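Local coordinates for protein apical membrane antigen 1 (Babesia divergens, PDB 4APM) that probably acts in host-cell invasion as a calcium-binding surface antigen of the moving junction that the parasite forms with the cell it enters, at residues 149-154 with 160-165. Sequence-based numbering, arbitrary orientation.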
ATOM      1  N   PRO A 149      -2.696  18.187   0.806  1.00 26.38           N
ATOM      2  CA  PRO A 149      -2.811  16.887   0.143  1.00 25.16           C
ATOM      3  C   PRO A 149      -3.787  16.921  -1.048  1.00 26.15           C
ATOM      4  O   PRO A 149      -4.590  17.857  -1.179  1.00 24.66           O
ATOM      5  CB  PRO A 149      -3.335  15.965   1.239  1.00 24.37           C
ATOM      6  CG  PRO A 149      -3.830  16.848   2.344  1.00 27.79           C
ATOM      7  CD  PRO A 149      -3.567  18.286   1.991  1.00 26.95           C
ATOM      8  N   PHE A 150      -3.687  15.921  -1.920  1.00 24.39           N
ATOM      9  CA  PHE A 150      -4.664  15.695  -2.977  1.00 23.26           C
ATOM     10  C   PHE A 150      -5.346  14.312  -2.830  1.00 23.48           C
ATOM     11  O   PHE A 150      -4.863  13.440  -2.122  1.00 26.56           O
ATOM     12  CB  PHE A 150      -3.970  15.790  -4.324  1.00 22.94           C
ATOM     13  CG  PHE A 150      -3.134  14.580  -4.658  1.00 25.13           C
ATOM     14  CD1 PHE A 150      -1.802  14.510  -4.257  1.00 23.21           C
ATOM     15  CD2 PHE A 150      -3.696  13.483  -5.335  1.00 24.75           C
ATOM     16  CE1 PHE A 150      -1.028  13.410  -4.559  1.00 23.13           C
ATOM     17  CE2 PHE A 150      -2.931  12.366  -5.613  1.00 25.36           C
ATOM     18  CZ  PHE A 150      -1.592  12.335  -5.233  1.00 28.10           C
ATOM     19  N   VAL A 151      -6.482  14.118  -3.489  1.00 25.47           N
ATOM     20  CA  VAL A 151      -7.038  12.785  -3.673  1.00 21.23           C
ATOM     21  C   VAL A 151      -7.403  12.740  -5.127  1.00 21.32           C
ATOM     22  O   VAL A 151      -8.056  13.655  -5.616  1.00 22.46           O
ATOM     23  CB  VAL A 151      -8.316  12.600  -2.843  1.00 23.85           C
ATOM     24  CG1 VAL A 151      -8.927  11.220  -3.117  1.00 21.65           C
ATOM     25  CG2 VAL A 151      -8.026  12.792  -1.343  1.00 20.77           C
ATOM     26  N   TYR A 152      -6.865  11.786  -5.872  1.00 20.76           N
ATOM     27  CA  TYR A 152      -7.235  11.697  -7.267  1.00 23.20           C
ATOM     28  C   TYR A 152      -8.272  10.576  -7.408  1.00 24.43           C
ATOM     29  O   TYR A 152      -8.029   9.453  -6.971  1.00 26.39           O
ATOM     30  CB  TYR A 152      -6.020  11.417  -8.170  1.00 23.86           C
ATOM     31  CG  TYR A 152      -6.424  11.196  -9.628  1.00 27.07           C
ATOM     32  CD1 TYR A 152      -6.895  12.249 -10.410  1.00 26.93           C
ATOM     33  CD2 TYR A 152      -6.426   9.935 -10.182  1.00 27.34           C
ATOM     34  CE1 TYR A 152      -7.262  12.069 -11.722  1.00 24.71           C
ATOM     35  CE2 TYR A 152      -6.772   9.744 -11.502  1.00 29.76           C
ATOM     36  CZ  TYR A 152      -7.193  10.818 -12.266  1.00 30.00           C
ATOM     37  OH  TYR A 152      -7.597  10.608 -13.571  1.00 27.71           O
ATOM     38  N   ASP A 153      -9.419  10.896  -8.005  1.00 27.25           N
ATOM     39  CA  ASP A 153     -10.476   9.911  -8.357  1.00 28.47           C
ATOM     40  C   ASP A 153     -10.301   9.365  -9.789  1.00 30.37           C
ATOM     41  O   ASP A 153     -10.664  10.021 -10.753  1.00 35.39           O
ATOM     42  CB  ASP A 153     -11.840  10.588  -8.236  1.00 28.93           C
ATOM     43  CG  ASP A 153     -13.017   9.627  -8.449  1.00 34.64           C
ATOM     44  OD1 ASP A 153     -12.842   8.547  -9.080  1.00 31.13           O
ATOM     45  OD2 ASP A 153     -14.129   9.990  -7.996  1.00 30.74           O
ATOM     46  N   ALA A 154      -9.785   8.154  -9.926  1.00 29.51           N
ATOM     47  CA  ALA A 154      -9.500   7.601 -11.239  1.00 32.10           C
ATOM     48  C   ALA A 154     -10.774   7.196 -12.012  1.00 35.13           C
ATOM     49  O   ALA A 154     -10.747   7.041 -13.234  1.00 31.46           O
ATOM     50  CB  ALA A 154      -8.541   6.420 -11.114  1.00 32.03           C
ATOM     51  N   HIS A 160      -8.854  16.246  -6.626  1.00 26.73           N
ATOM     52  CA  HIS A 160      -9.313  17.036  -5.492  1.00 27.20           C
ATOM     53  C   HIS A 160      -8.175  17.511  -4.623  1.00 30.56           C
ATOM     54  O   HIS A 160      -7.311  16.732  -4.199  1.00 28.97           O
ATOM     55  CB  HIS A 160     -10.288  16.231  -4.639  1.00 29.08           C
ATOM     56  CG  HIS A 160     -11.476  15.711  -5.397  1.00 27.86           C
ATOM     57  ND1 HIS A 160     -12.680  16.316  -5.359  1.00 29.56           N
ATOM     58  CD2 HIS A 160     -11.606  14.624  -6.254  1.00 29.31           C
ATOM     59  CE1 HIS A 160     -13.540  15.638  -6.143  1.00 29.16           C
ATOM     60  NE2 HIS A 160     -12.877  14.601  -6.689  1.00 28.90           N
ATOM     61  N   ILE A 161      -8.191  18.788  -4.293  1.00 29.93           N
ATOM     62  CA  ILE A 161      -7.268  19.286  -3.305  1.00 29.64           C
ATOM     63  C   ILE A 161      -8.005  19.390  -1.982  1.00 29.52           C
ATOM     64  O   ILE A 161      -9.135  19.891  -1.925  1.00 30.82           O
ATOM     65  CB  ILE A 161      -6.660  20.645  -3.733  1.00 28.80           C
ATOM     66  CG1 ILE A 161      -6.166  20.568  -5.187  1.00 28.30           C
ATOM     67  CG2 ILE A 161      -5.551  21.074  -2.780  1.00 28.47           C
ATOM     68  CD1 ILE A 161      -5.082  19.541  -5.458  1.00 23.04           C
ATOM     69  N   LEU A 162      -7.388  18.856  -0.939  1.00 28.44           N
ATOM     70  CA  LEU A 162      -7.956  18.890   0.383  1.00 28.61           C
ATOM     71  C   LEU A 162      -7.548  20.189   1.033  1.00 30.05           C
ATOM     72  O   LEU A 162      -6.481  20.724   0.725  1.00 32.43           O
ATOM     73  CB  LEU A 162      -7.491  17.675   1.200  1.00 28.88           C
ATOM     74  CG  LEU A 162      -7.961  16.353   0.581  1.00 28.96           C
ATOM     75  CD1 LEU A 162      -7.780  15.154   1.496  1.00 27.55           C
ATOM     76  CD2 LEU A 162      -9.412  16.469   0.176  1.00 28.09           C
ATOM     77  N   PHE A 163      -8.432  20.734   1.866  1.00 30.07           N
ATOM     78  CA  PHE A 163      -8.185  21.999   2.563  1.00 31.40           C
ATOM     79  C   PHE A 163      -7.445  21.797   3.881  1.00 33.32           C
ATOM     80  O   PHE A 163      -7.072  22.762   4.523  1.00 34.73           O
ATOM     81  CB  PHE A 163      -9.509  22.725   2.836  1.00 36.09           C
ATOM     82  CG  PHE A 163      -9.359  24.205   3.101  1.00 40.02           C
ATOM     83  CD1 PHE A 163      -8.764  25.046   2.154  1.00 42.06           C
ATOM     84  CD2 PHE A 163      -9.856  24.771   4.275  1.00 45.19           C
ATOM     85  CE1 PHE A 163      -8.630  26.411   2.392  1.00 44.46           C
ATOM     86  CE2 PHE A 163      -9.750  26.143   4.506  1.00 43.67           C
ATOM     87  CZ  PHE A 163      -9.131  26.958   3.568  1.00 45.56           C
ATOM     88  N   THR A 164      -7.310  20.548   4.326  1.00 36.19           N
ATOM     89  CA  THR A 164      -6.626  20.259   5.597  1.00 30.78           C
ATOM     90  C   THR A 164      -5.838  18.967   5.494  1.00 30.87           C
ATOM     91  O   THR A 164      -6.281  18.036   4.824  1.00 28.46           O
ATOM     92  CB  THR A 164      -7.621  20.126   6.779  1.00 30.19           C
ATOM     93  OG1 THR A 164      -6.926  19.630   7.933  1.00 33.77           O
ATOM     94  CG2 THR A 164      -8.728  19.175   6.449  1.00 26.57           C
ATOM     95  N   PRO A 165      -4.682  18.883   6.195  1.00 31.07           N
ATOM     96  CA  PRO A 165      -3.981  17.608   6.223  1.00 28.77           C
ATOM     97  C   PRO A 165      -4.513  16.665   7.313  1.00 31.93           C
ATOM     98  O   PRO A 165      -4.011  15.541   7.447  1.00 32.15           O
ATOM     99  CB  PRO A 165      -2.548  18.014   6.517  1.00 28.85           C
ATOM    100  CG  PRO A 165      -2.689  19.234   7.388  1.00 30.24           C
ATOM    101  CD  PRO A 165      -3.941  19.936   6.926  1.00 31.10           C
TER
HETATM  102  O   HOH W   1     -14.421  12.726  -8.043  1.00 25.29           O
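V151 and H160 form an antiparallel hydrogen-bonded pair, a worked example in which apolar packing at one end of a β hairpin, here strands 150-153 and 158-161, is set against a single water bridge at the other. V151 N gives its hydrogen to H160 O at 2.8 Å, and H160 N returns one to V151 O at 2.9 Å. Past the non-hydrogen-bonded pair F150 and I161, L162 N donates to P149 O at 3.0 Å.

The tight part lies here. With CG1 of V151 anti to the backbone N (chi1 177°), CG2 is left beside that N, and this methyl meets L162 CD1 at 3.7 Å, while the P149 ring crosses L162 at about a right angle, CG to CB 3.9 Å. Y204 of the neighbouring strand 202-205 touches all three side chains. On the other face, F150 CB lies 4.1 Å from I161 CD1, and the F150 ring leads away to C129 and A130 of helix 125-134.

Toward the turn the packing is looser, and one water bridges the polar side chains. The H160 ring turns its edge to V151 O, and the water, in the ring plane, joins H160 NE2 to D153 OD2, 2.8 Å from each. D153 OD1 instead accepts from the backbone N atoms of K155 and E156 in the turn.

The chemistry implies that three backbone bonds carry the pairing and apolar contacts reinforce it round P149, V151 and L162, whereas the carboxylate, gripped by the turn, probably steadies the imidazole through solvent, without a direct salt bridge.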